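Local coordinates for protein L-tyrosine isonitrile synthase (Pseudomonas aeruginosa, PDB 3E59) that builds the isonitrile group on L-tyrosine during paerucumarin biosynthesis, taking the carbon atom from C2 of ribulose 5-phosphate, at residues A56-E61 with F248-R253; A69-P74 with Y207-T212; D121-G126 with Y231-R236. One frame throughout, in Å; residues are numbered along the deposited sequence.

Contact 1 of 3, residues A56-E61 with F248-R253; sequences AGEPIE and FPRAIR. With PO4 (phosphate ion), chain E.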
loop_
_atom_site.group_PDB
_atom_site.type_symbol
_atom_site.label_atom_id
_atom_site.label_comp_id
_atom_site.label_asym_id
_atom_site.label_seq_id
_atom_site.Cartn_x
_atom_site.Cartn_y
_atom_site.Cartn_z
ATOM N N ALA A 56 25.062 11.398 -6.034
ATOM C CA ALA A 56 25.471 11.959 -4.749
ATOM C C ALA A 56 26.094 10.926 -3.804
ATOM O O ALA A 56 26.430 11.257 -2.666
ATOM C CB ALA A 56 24.287 12.664 -4.080
ATOM N N GLY A 57 26.243 9.686 -4.272
ATOM C CA GLY A 57 26.758 8.594 -3.445
ATOM C C GLY A 57 25.928 8.355 -2.193
ATOM O O GLY A 57 26.443 7.897 -1.179
ATOM N N GLU A 58 24.639 8.679 -2.265
ATOM C CA GLU A 58 23.731 8.543 -1.130
ATOM C C GLU A 58 22.895 7.279 -1.299
ATOM O O GLU A 58 22.700 6.815 -2.428
ATOM C CB GLU A 58 22.788 9.743 -1.045
ATOM C CG GLU A 58 23.421 11.065 -0.652
ATOM C CD GLU A 58 22.560 12.252 -1.063
ATOM O OE1 GLU A 58 21.573 12.056 -1.815
ATOM O OE2 GLU A 58 22.877 13.387 -0.645
ATOM N N PRO A 59 22.393 6.714 -0.184
ATOM C CA PRO A 59 21.494 5.563 -0.335
ATOM C C PRO A 59 20.200 5.988 -1.038
ATOM O O PRO A 59 19.743 7.129 -0.867
ATOM C CB PRO A 59 21.226 5.112 1.113
ATOM C CG PRO A 59 22.276 5.795 1.950
ATOM C CD PRO A 59 22.608 7.072 1.231
ATOM N N ILE A 60 19.631 5.094 -1.839
ATOM C CA ILE A 60 18.396 5.410 -2.560
ATOM C C ILE A 60 17.195 5.338 -1.599
ATOM O O ILE A 60 16.949 4.302 -0.971
ATOM C CB ILE A 60 18.196 4.471 -3.772
ATOM C CG1 ILE A 60 19.449 4.470 -4.660
ATOM C CG2 ILE A 60 16.943 4.868 -4.592
ATOM C CD1 ILE A 60 19.572 3.225 -5.519
ATOM N N GLU A 61 16.469 6.448 -1.470
ATOM C CA GLU A 61 15.269 6.507 -0.630
ATOM C C GLU A 61 14.016 6.171 -1.439
ATOM O O GLU A 61 13.811 6.694 -2.558
ATOM C CB GLU A 61 15.105 7.898 0.013
ATOM C CG GLU A 61 16.256 8.334 0.929
ATOM C CD GLU A 61 16.180 9.823 1.324
ATOM O OE1 GLU A 61 15.081 10.315 1.672
ATOM O OE2 GLU A 61 17.233 10.505 1.291
ATOM N N PHE A 248 9.711 14.389 1.935
ATOM C CA PHE A 248 10.748 13.603 1.241
ATOM C C PHE A 248 10.705 13.869 -0.261
ATOM O O PHE A 248 10.303 12.986 -1.025
ATOM C CB PHE A 248 10.548 12.088 1.462
ATOM C CG PHE A 248 10.354 11.693 2.900
ATOM C CD1 PHE A 248 11.401 11.814 3.821
ATOM C CD2 PHE A 248 9.125 11.193 3.335
ATOM C CE1 PHE A 248 11.220 11.456 5.159
ATOM C CE2 PHE A 248 8.928 10.832 4.664
ATOM C CZ PHE A 248 9.979 10.964 5.584
ATOM N N PRO A 249 11.128 15.073 -0.699
ATOM C CA PRO A 249 10.960 15.464 -2.112
ATOM C C PRO A 249 11.606 14.517 -3.147
ATOM O O PRO A 249 10.995 14.231 -4.183
ATOM C CB PRO A 249 11.617 16.852 -2.169
ATOM C CG PRO A 249 11.563 17.356 -0.753
ATOM C CD PRO A 249 11.806 16.134 0.075
ATOM N N ARG A 250 12.802 14.017 -2.859
ATOM C CA ARG A 250 13.567 13.267 -3.850
ATOM C C ARG A 250 13.260 11.767 -3.870
ATOM O O ARG A 250 13.485 11.102 -4.879
ATOM C CB ARG A 250 15.067 13.489 -3.655
ATOM C CG ARG A 250 15.500 14.968 -3.630
ATOM C CD ARG A 250 17.027 15.070 -3.636
ATOM N NE ARG A 250 17.605 14.435 -2.453
ATOM C CZ ARG A 250 18.750 13.757 -2.427
ATOM N NH1 ARG A 250 19.481 13.601 -3.529
ATOM N NH2 ARG A 250 19.160 13.221 -1.285
ATOM N N ALA A 251 12.743 11.245 -2.766
ATOM C CA ALA A 251 12.501 9.814 -2.630
ATOM C C ALA A 251 11.719 9.274 -3.823
ATOM O O ALA A 251 10.821 9.953 -4.363
ATOM C CB ALA A 251 11.753 9.514 -1.336
ATOM N N ILE A 252 12.073 8.054 -4.224
ATOM C CA ILE A 252 11.328 7.323 -5.237
ATOM C C ILE A 252 10.010 6.946 -4.592
ATOM O O ILE A 252 9.981 6.362 -3.507
ATOM C CB ILE A 252 12.084 6.049 -5.742
ATOM C CG1 ILE A 252 13.559 6.346 -6.080
ATOM C CG2 ILE A 252 11.340 5.383 -6.913
ATOM C CD1 ILE A 252 13.794 7.531 -6.982
ATOM N N ARG A 253 8.923 7.309 -5.261
ATOM C CA ARG A 253 7.589 7.141 -4.731
ATOM C C ARG A 253 6.968 5.776 -5.123
ATOM O O ARG A 253 6.524 5.574 -6.271
ATOM C CB ARG A 253 6.730 8.322 -5.206
ATOM C CG ARG A 253 5.275 8.333 -4.728
ATOM C CD ARG A 253 5.099 8.382 -3.185
ATOM N NE ARG A 253 3.773 8.930 -2.892
ATOM C CZ ARG A 253 2.644 8.245 -3.030
ATOM N NH1 ARG A 253 2.683 6.978 -3.420
ATOM N NH2 ARG A 253 1.482 8.824 -2.794
HETATM P P PO4 E . -1.345 6.455 -3.674
HETATM O O1 PO4 E . -2.141 6.034 -4.884
HETATM O O2 PO4 E . -2.211 6.244 -2.445
HETATM O O3 PO4 E . -0.052 5.613 -3.602
HETATM O O4 PO4 E . -1.022 7.923 -3.749
#
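The guanidinium of Arg250 meets the carboxylate of Glu58 at its edge, near its own plane. The two flat groups stand 77° apart. Arg250 grips end-on with two nitrogens, and both bonds fall on the same oxygen. NH2 of Arg250 lies 2.7 Å from OE1 of Glu58, and NH1 of Arg250 lies 3.1 Å from that OE1. NH1 uses the syn lone pair, whereas NH2 comes from above the carboxylate plane. The Arg250 chain bends at chi3 (-61°), which turns its end toward Glu58. OE2 of Glu61 sits 4.2 Å from NH2 of Arg250, well out of the guanidinium plane. That pair is one of charges alone. Next to this salt bridge along the chain, two parallel neighbours of the five-stranded sheet begin, strands 60-64 and 252-255. Their link here is a backbone bond of 2.8 Å from N of Ile252 to O of Glu61. The same carbonyl oxygen takes a CA-H...O contact from CA of Ala251. CG2 of Ile60 packs on CG1 of Ile252 at 4.0 Å, and Ile252 also touches helix 35-55. Arg253 points its CB away from 56-61. Its guanidinium holds a phosphate ion edge-on, with NH2 of Arg253 2.8 Å from O4 and NH1 bonded to O3. Ser255, His257, Gln259 and Lys265 complete the site of this ion, which was probably picked up from the crystallisation liquor.

Contact 2 of 3, residues A69-P74 with Y207-T212; sequences AKSPNP and YEDGLT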
loop_
_atom_site.group_PDB
_atom_site.type_symbol
_atom_site.label_atom_id
_atom_site.label_comp_id
_atom_site.label_asym_id
_atom_site.label_seq_id
_atom_site.Cartn_x
_atom_site.Cartn_y
_atom_site.Cartn_z
ATOM N N ALA A 69 -3.899 -0.713 8.426
ATOM C CA ALA A 69 -4.565 -1.524 9.432
ATOM C C ALA A 69 -5.235 -2.600 8.638
ATOM O O ALA A 69 -5.442 -2.441 7.434
ATOM C CB ALA A 69 -5.622 -0.721 10.200
ATOM N N LYS A 70 -5.569 -3.700 9.303
ATOM C CA LYS A 70 -6.327 -4.765 8.664
ATOM C C LYS A 70 -7.736 -4.268 8.295
ATOM O O LYS A 70 -8.297 -3.396 8.976
ATOM C CB LYS A 70 -6.395 -5.971 9.602
ATOM C CG LYS A 70 -5.932 -7.301 8.993
ATOM C CD LYS A 70 -4.442 -7.386 8.806
ATOM C CE LYS A 70 -3.986 -8.833 8.658
ATOM N NZ LYS A 70 -3.372 -9.167 7.344
ATOM N N SER A 71 -8.299 -4.797 7.207
ATOM C CA SER A 71 -9.722 -4.584 6.907
ATOM C C SER A 71 -10.584 -4.901 8.140
ATOM O O SER A 71 -10.314 -5.884 8.846
ATOM C CB SER A 71 -10.144 -5.463 5.728
ATOM O OG SER A 71 -11.547 -5.686 5.710
ATOM N N PRO A 72 -11.633 -4.080 8.401
ATOM C CA PRO A 72 -12.481 -4.330 9.575
ATOM C C PRO A 72 -13.425 -5.508 9.378
ATOM O O PRO A 72 -14.113 -5.905 10.309
ATOM C CB PRO A 72 -13.281 -3.031 9.711
ATOM C CG PRO A 72 -13.363 -2.500 8.297
ATOM C CD PRO A 72 -12.076 -2.895 7.634
ATOM N N ASN A 73 -13.458 -6.049 8.166
ATOM C CA ASN A 73 -14.331 -7.162 7.825
ATOM C C ASN A 73 -13.685 -8.489 8.239
ATOM O O ASN A 73 -12.682 -8.898 7.642
ATOM C CB ASN A 73 -14.620 -7.144 6.313
ATOM C CG ASN A 73 -15.673 -8.162 5.889
ATOM O OD1 ASN A 73 -16.010 -9.087 6.638
ATOM N ND2 ASN A 73 -16.206 -7.991 4.674
ATOM N N PRO A 74 -14.279 -9.186 9.239
ATOM C CA PRO A 74 -13.712 -10.460 9.705
ATOM C C PRO A 74 -13.772 -11.565 8.650
ATOM O O PRO A 74 -13.137 -12.605 8.807
ATOM C CB PRO A 74 -14.590 -10.835 10.914
ATOM C CG PRO A 74 -15.431 -9.620 11.217
ATOM C CD PRO A 74 -15.519 -8.832 9.957
ATOM N N TYR A 207 -16.777 -1.245 -0.258
ATOM C CA TYR A 207 -17.961 -2.097 -0.358
ATOM C C TYR A 207 -17.708 -3.486 0.250
ATOM O O TYR A 207 -18.501 -3.980 1.058
ATOM C CB TYR A 207 -18.418 -2.193 -1.819
ATOM C CG TYR A 207 -19.469 -3.247 -2.066
ATOM C CD1 TYR A 207 -20.811 -2.986 -1.782
ATOM C CD2 TYR A 207 -19.133 -4.492 -2.605
ATOM C CE1 TYR A 207 -21.789 -3.933 -2.012
ATOM C CE2 TYR A 207 -20.118 -5.467 -2.835
ATOM C CZ TYR A 207 -21.442 -5.167 -2.533
ATOM O OH TYR A 207 -22.450 -6.080 -2.731
ATOM N N GLU A 208 -16.595 -4.099 -0.127
ATOM C CA GLU A 208 -16.224 -5.415 0.387
ATOM C C GLU A 208 -15.923 -5.417 1.888
ATOM O O GLU A 208 -16.236 -6.384 2.580
ATOM C CB GLU A 208 -15.096 -6.019 -0.448
ATOM C CG GLU A 208 -15.612 -6.459 -1.830
ATOM C CD GLU A 208 -14.560 -7.066 -2.747
ATOM O OE1 GLU A 208 -13.386 -7.224 -2.358
ATOM O OE2 GLU A 208 -14.918 -7.384 -3.892
ATOM N N ASP A 209 -15.357 -4.322 2.393
ATOM C CA ASP A 209 -15.205 -4.123 3.839
ATOM C C ASP A 209 -16.543 -4.175 4.584
ATOM O O ASP A 209 -16.591 -4.628 5.726
ATOM C CB ASP A 209 -14.562 -2.766 4.126
ATOM C CG ASP A 209 -13.038 -2.807 4.097
ATOM O OD1 ASP A 209 -12.441 -3.899 3.922
ATOM O OD2 ASP A 209 -12.446 -1.719 4.270
ATOM N N GLY A 210 -17.609 -3.677 3.946
ATOM C CA GLY A 210 -18.941 -3.631 4.555
ATOM C C GLY A 210 -19.749 -4.905 4.372
ATOM O O GLY A 210 -20.722 -5.139 5.088
ATOM N N LEU A 211 -19.347 -5.725 3.403
ATOM C CA LEU A 211 -20.004 -6.994 3.117
ATOM C C LEU A 211 -19.553 -8.065 4.090
ATOM O O LEU A 211 -18.965 -9.063 3.680
ATOM C CB LEU A 211 -19.668 -7.470 1.704
ATOM C CG LEU A 211 -20.709 -7.418 0.591
ATOM C CD1 LEU A 211 -20.153 -8.203 -0.595
ATOM C CD2 LEU A 211 -22.066 -7.978 1.021
ATOM N N THR A 212 -19.815 -7.847 5.373
ATOM C CA THR A 212 -19.484 -8.816 6.410
ATOM C C THR A 212 -20.348 -10.067 6.196
ATOM O O THR A 212 -21.524 -9.939 5.882
ATOM C CB THR A 212 -19.695 -8.211 7.820
ATOM O OG1 THR A 212 -21.048 -7.763 7.963
ATOM C CG2 THR A 212 -18.769 -7.014 8.031
#
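Asn73 and Asp209 bring the two backbones closest, with CA atoms 5.1 Å apart, where the loop 69-74 passes the C-terminal end of helix 193-210. Asn73 gives the loop's largest share of the contact. Its CG lies anti to the backbone N (chi1 -172°), and this sends the amide to the helix end. ND2 of Asn73 gives a 2.6 Å bond to O of Glu208. That oxygen lies in the amide plane, and the nitrogen lies in the carbonyl plane. ND2 of Asn73 also bonds to O of Leu211 at 3.1 Å. Here the donor stands above the carbonyl plane, 76° out of it. Leu211 is the first residue past the helix and the centre of an inverse gamma turn. OD1 of Asn73 comes 3.7 Å from CG2 of Thr212 and accepts from N of Gly75. CB of Asn73 rests 3.2 Å from O of Asp209.

Ser71 makes the second link. Its OG donates to OD1 of Asp209 over 2.7 Å, and the hydroxyl meets the carboxylate from above its plane. The same OG accepts from N of Asn73 at 3.1 Å, which forms an ST turn. CD of Pro72 lies 3.6 Å from OD2 of Asp209. OD1 of Asp209 also forms a salt bridge with Lys76.

One amide therefore serves two carbonyls where the helix bonding gives out. The Ser71 hydroxyl both shapes its own loop and reaches the helix. The lysine would be expected to favour the ionised form of Asp209.

Contact 3 of 3, residues D121-G126 with Y231-R236; sequences DLVRIG and YGVIQR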
loop_
_atom_site.group_PDB
_atom_site.type_symbol
_atom_site.label_atom_id
_atom_site.label_comp_id
_atom_site.label_asym_id
_atom_site.label_seq_id
_atom_site.Cartn_x
_atom_site.Cartn_y
_atom_site.Cartn_z
ATOM N N ASP A 121 -12.718 8.093 10.406
ATOM C CA ASP A 121 -14.027 7.445 10.321
ATOM C C ASP A 121 -14.399 7.011 8.908
ATOM O O ASP A 121 -15.481 6.446 8.703
ATOM C CB ASP A 121 -15.128 8.345 10.923
ATOM C CG ASP A 121 -15.354 9.642 10.124
ATOM O OD1 ASP A 121 -15.715 9.570 8.924
ATOM O OD2 ASP A 121 -15.198 10.741 10.711
ATOM N N LEU A 122 -13.524 7.281 7.935
ATOM C CA LEU A 122 -13.838 6.978 6.540
ATOM C C LEU A 122 -13.777 5.482 6.237
ATOM O O LEU A 122 -14.615 4.975 5.491
ATOM C CB LEU A 122 -12.980 7.794 5.556
ATOM C CG LEU A 122 -13.451 9.215 5.214
ATOM C CD1 LEU A 122 -12.327 9.995 4.559
ATOM C CD2 LEU A 122 -14.728 9.242 4.320
ATOM N N VAL A 123 -12.796 4.786 6.815
ATOM C CA VAL A 123 -12.691 3.326 6.660
ATOM C C VAL A 123 -13.205 2.562 7.891
ATOM O O VAL A 123 -13.379 1.338 7.847
ATOM C CB VAL A 123 -11.272 2.860 6.203
ATOM C CG1 VAL A 123 -10.869 3.590 4.920
ATOM C CG2 VAL A 123 -10.228 3.076 7.279
ATOM N N ARG A 124 -13.465 3.300 8.968
ATOM C CA ARG A 124 -14.147 2.783 10.156
ATOM C C ARG A 124 -13.317 1.775 10.959
ATOM O O ARG A 124 -13.797 0.725 11.388
ATOM C CB ARG A 124 -15.553 2.260 9.809
ATOM C CG ARG A 124 -16.521 3.384 9.393
ATOM C CD ARG A 124 -17.581 2.913 8.419
ATOM N NE ARG A 124 -18.501 3.997 8.069
ATOM C CZ ARG A 124 -19.568 3.864 7.283
ATOM N NH1 ARG A 124 -19.862 2.687 6.743
ATOM N NH2 ARG A 124 -20.342 4.912 7.033
ATOM N N ILE A 125 -12.058 2.131 11.159
ATOM C CA ILE A 125 -11.174 1.409 12.055
ATOM C C ILE A 125 -10.820 2.428 13.126
ATOM O O ILE A 125 -10.349 3.525 12.808
ATOM C CB ILE A 125 -9.925 0.872 11.304
ATOM C CG1 ILE A 125 -10.347 -0.119 10.210
ATOM C CG2 ILE A 125 -8.929 0.209 12.264
ATOM C CD1 ILE A 125 -9.340 -0.269 9.079
ATOM N N GLY A 126 -11.089 2.084 14.389
ATOM C CA GLY A 126 -10.850 2.997 15.510
ATOM C C GLY A 126 -9.371 3.275 15.705
ATOM O O GLY A 126 -8.532 2.461 15.312
ATOM N N TYR A 231 -14.538 8.874 -2.493
ATOM C CA TYR A 231 -14.003 10.231 -2.701
ATOM C C TYR A 231 -13.160 10.724 -1.512
ATOM O O TYR A 231 -12.077 11.287 -1.694
ATOM C CB TYR A 231 -15.133 11.230 -2.975
ATOM C CG TYR A 231 -15.827 11.026 -4.307
ATOM C CD1 TYR A 231 -15.135 11.243 -5.502
ATOM C CD2 TYR A 231 -17.169 10.616 -4.377
ATOM C CE1 TYR A 231 -15.743 11.061 -6.733
ATOM C CE2 TYR A 231 -17.795 10.439 -5.629
ATOM C CZ TYR A 231 -17.060 10.665 -6.794
ATOM O OH TYR A 231 -17.593 10.505 -8.041
ATOM N N GLY A 232 -13.679 10.526 -0.298
ATOM C CA GLY A 232 -12.982 10.934 0.928
ATOM C C GLY A 232 -11.660 10.213 1.139
ATOM O O GLY A 232 -10.647 10.833 1.472
ATOM N N VAL A 233 -11.668 8.901 0.941
ATOM C CA VAL A 233 -10.455 8.077 1.071
ATOM C C VAL A 233 -9.347 8.510 0.105
ATOM O O VAL A 233 -8.190 8.668 0.506
ATOM C CB VAL A 233 -10.783 6.561 0.906
ATOM C CG1 VAL A 233 -9.514 5.697 0.902
ATOM C CG2 VAL A 233 -11.710 6.107 2.005
ATOM N N ILE A 234 -9.707 8.709 -1.162
ATOM C CA ILE A 234 -8.791 9.247 -2.170
ATOM C C ILE A 234 -8.272 10.623 -1.734
ATOM O O ILE A 234 -7.066 10.898 -1.830
ATOM C CB ILE A 234 -9.489 9.357 -3.560
ATOM C CG1 ILE A 234 -10.004 7.991 -4.052
ATOM C CG2 ILE A 234 -8.592 9.994 -4.588
ATOM C CD1 ILE A 234 -8.951 6.929 -4.116
ATOM N N GLN A 235 -9.179 11.481 -1.248
ATOM C CA GLN A 235 -8.799 12.824 -0.773
ATOM C C GLN A 235 -7.709 12.723 0.297
ATOM O O GLN A 235 -6.691 13.400 0.205
ATOM C CB GLN A 235 -10.009 13.595 -0.215
ATOM C CG GLN A 235 -9.682 15.016 0.251
ATOM C CD GLN A 235 -10.735 15.581 1.177
ATOM O OE1 GLN A 235 -11.190 14.906 2.104
ATOM N NE2 GLN A 235 -11.126 16.835 0.939
ATOM N N ARG A 236 -7.929 11.874 1.299
ATOM C CA ARG A 236 -6.936 11.635 2.354
ATOM C C ARG A 236 -5.634 11.026 1.843
ATOM O O ARG A 236 -4.547 11.479 2.226
ATOM C CB ARG A 236 -7.504 10.756 3.474
ATOM C CG ARG A 236 -8.736 11.311 4.164
ATOM C CD ARG A 236 -8.502 12.682 4.795
ATOM N NE ARG A 236 -9.784 13.279 5.157
ATOM C CZ ARG A 236 -10.455 13.007 6.271
ATOM N NH1 ARG A 236 -9.967 12.155 7.172
ATOM N NH2 ARG A 236 -11.625 13.594 6.478
#
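Apolar packing joins Leu122 and Val123 to helix 219-247, and no hydrogen bond crosses between 121-126 and 231-236. Leu122 points its CB at the helix and gives most of the loop's share of the contact. Its CD1 reaches the backbone at Gly232, 3.5 Å from C of Gly232. CD2 of Leu122 lies 4.2 Å from CA of Gly232. Gly232 has no side chain, so both methyls of the leucine lie on its bare backbone. One residue further along the helix, CG2 of Val233 touches both loop residues. It lies 3.9 Å from CG1 of Val123 and 4.1 Å from CB of Leu122. The two valine side chains cross at about a right angle. Helix 193-210 adds to this layer, with Leu206 against Val123 and Ile202 against Val233.

The second kind of contact is between a methyl and a charged flat group. CD1 of Leu122 sits over one face of the Arg236 guanidinium, above its centre and 3.9 Å from CZ of Arg236. The arginine bends at chi2 (-59°), which folds the guanidinium back over the leucine. CG of Arg236 also touches this methyl, at 3.8 Å.

Polar bonds lie around the contact. NH1 of Arg236 donates to O of Val118, and O of Leu122 accepts from Arg229, which lies earlier on helix 219-247.

Arg236 therefore offers a face to a hydrocarbon while its NH1 is held by the carbonyl of Val118 in helix 116-119. OD2 of Asp121 is 6.2 Å from NH2 of Arg236, too far for a salt bridge, and any effect of this opposite charge would be at most long-range.

In the fold
From the N terminus, strand 60-64 starts in contact 1, the loop after it enters contact 2, and 121-126 follows in contact 3. The partners 207-212, 231-236 and 248-253 come later. Contact 1 closes the widest loop and encloses the other two. Contact 2 closes the loop from 69-74 to 207-212 and contact 3 that from 121-126 to 231-236; these overlap and cross. Contact 1 pairs neighbouring strands of the parallel sheet. The other two tie loops to the successive helices 193-210 and 219-247. Contacts 2 and 3 touch where Ile125 packs on Ala69, Lys70 and Pro72. Contact 1 stands apart, its centre about 35 Å from that of contact 2, on the opposite side of the chain's centre.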